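Local coordinates for protein putative DsbA oxidoreductase SCO1869 (Streptomyces coelicolor A3, PDB 3GL5) that probably acts as a thiol-disulfide oxidoreductase of the DsbA type, built on a thioredoxin-like domain, although its physiological substrates are not established, at residues C13-C16 / Y17-K20. Residues are numbered along the deposited sequence; the frame is centred on the assembly and turned at random.
Sequences CPWC and YVGK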
loop_
_atom_site.group_PDB
_atom_site.type_symbol
_atom_site.label_atom_id
_atom_site.label_comp_id
_atom_site.label_asym_id
_atom_site.label_seq_id
_atom_site.Cartn_x
_atom_site.Cartn_y
_atom_site.Cartn_z
ATOM N N CYS A 13 13.272 19.222 -1.940
ATOM C CA CYS A 13 14.149 18.617 -2.934
ATOM C C CYS A 13 13.614 19.041 -4.317
ATOM O O CYS A 13 12.613 18.512 -4.777
ATOM C CB CYS A 13 14.102 17.113 -2.728
ATOM S SG CYS A 13 14.709 16.079 -4.005
ATOM N N PRO A 14 14.243 20.037 -4.946
ATOM C CA PRO A 14 13.735 20.550 -6.238
ATOM C C PRO A 14 13.640 19.471 -7.310
ATOM O O PRO A 14 12.689 19.484 -8.058
ATOM C CB PRO A 14 14.766 21.619 -6.645
ATOM C CG PRO A 14 15.523 21.974 -5.402
ATOM C CD PRO A 14 15.385 20.821 -4.415
ATOM N N TRP A 15 14.614 18.555 -7.390
ATOM C CA TRP A 15 14.587 17.423 -8.335
ATOM C C TRP A 15 13.543 16.361 -8.055
ATOM O O TRP A 15 13.226 15.591 -8.946
ATOM C CB TRP A 15 15.956 16.735 -8.398
ATOM C CG TRP A 15 17.006 17.670 -9.014
ATOM C CD1 TRP A 15 18.093 18.253 -8.395
ATOM C CD2 TRP A 15 16.987 18.166 -10.345
ATOM N NE1 TRP A 15 18.765 19.077 -9.292
ATOM C CE2 TRP A 15 18.101 19.033 -10.493
ATOM C CE3 TRP A 15 16.145 17.942 -11.439
ATOM C CZ2 TRP A 15 18.399 19.670 -11.707
ATOM C CZ3 TRP A 15 16.432 18.597 -12.653
ATOM C CH2 TRP A 15 17.554 19.447 -12.768
ATOM N N CYS A 16 13.079 16.261 -6.806
ATOM C CA CYS A 16 11.956 15.383 -6.459
ATOM C C CYS A 16 10.681 15.933 -7.114
ATOM O O CYS A 16 9.925 15.184 -7.746
ATOM C CB CYS A 16 11.798 15.313 -4.938
ATOM S SG CYS A 16 13.180 14.544 -4.106
ATOM N N TYR A 17 10.475 17.247 -6.976
ATOM C CA TYR A 17 9.362 17.985 -7.588
ATOM C C TYR A 17 9.361 17.920 -9.117
ATOM O O TYR A 17 8.330 17.616 -9.715
ATOM C CB TYR A 17 9.436 19.427 -7.135
ATOM C CG TYR A 17 8.355 20.402 -7.622
ATOM C CD1 TYR A 17 6.969 20.119 -7.537
ATOM C CD2 TYR A 17 8.729 21.641 -8.075
ATOM C CE1 TYR A 17 5.990 21.098 -7.971
ATOM C CE2 TYR A 17 7.801 22.604 -8.468
ATOM C CZ TYR A 17 6.455 22.343 -8.425
ATOM O OH TYR A 17 5.649 23.379 -8.819
ATOM N N VAL A 18 10.513 18.192 -9.742
ATOM C CA VAL A 18 10.660 18.066 -11.197
ATOM C C VAL A 18 10.574 16.588 -11.639
ATOM O O VAL A 18 9.855 16.273 -12.604
ATOM C CB VAL A 18 11.966 18.781 -11.755
ATOM C CG1 VAL A 18 12.025 18.739 -13.260
ATOM C CG2 VAL A 18 11.979 20.252 -11.337
ATOM N N GLY A 19 11.274 15.693 -10.931
ATOM C CA GLY A 19 11.254 14.260 -11.276
ATOM C C GLY A 19 9.906 13.559 -11.147
ATOM O O GLY A 19 9.613 12.551 -11.849
ATOM N N LYS A 20 9.066 14.046 -10.248
ATOM C CA LYS A 20 7.746 13.464 -10.129
ATOM C C LYS A 20 6.962 13.697 -11.443
ATOM O O LYS A 20 6.338 12.787 -11.985
ATOM C CB LYS A 20 6.971 14.054 -8.945
ATOM C CG LYS A 20 5.513 13.475 -8.891
ATOM C CD LYS A 20 4.924 13.607 -7.516
ATOM C CE LYS A 20 3.949 14.694 -7.479
ATOM N NZ LYS A 20 2.694 14.200 -8.137
#
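With CG1 of Val18 trans to the backbone N (chi1 -175°), its other methyl, CG2, is turned back along the helix and lies 3.4 Å from the carbonyl O of Pro14, while CB of Val18 rests 4.3 Å from CE3 of the Trp15 indole. Tyr17 also has CG trans to N (chi1 -179°), which carries the phenol away from the first turn; its CB still sits 3.4 Å from Pro14 O. That same oxygen accepts the N-H of Val18 at 3.0 Å in a nearly straight bond. Next in the series, Gly19 N reaches Trp15 O at 2.8 Å, and Lys20 N bonds to Cys16 O at 2.9 Å. The series starts more loosely, with a weak bond from Tyr17 N to Cys13 O, the carbonyl of the N-cap residue. Cys13 and Cys16 form the CxxC pair of a thioredoxin-like fold, set at the start of helix 14-28, which follows strand 3-9 and precedes strand 36-42 in a beta-alpha-beta unit; here the pair is oxidised, with Cys13 SG and Cys16 SG 2.2 Å apart. Proline suits the first turn because its ring already favours helical phi and the N-H it lacks would have no helical acceptor there. With no side chain, Gly19 probably lets its backbone come close to Trp15 O. Tyrosine gives a flat ring that lies nearly parallel to Phe128 and a hydroxyl that bonds to Ala89 O. The bent chain of Lys20 takes its buried ammonium to Glu24, Glu117 and Asp121, whose carboxylates probably favour the charged form. Trp15 extends the other way, and its NE1 is hydrogen-bonded to Ala235 O of the second subunit.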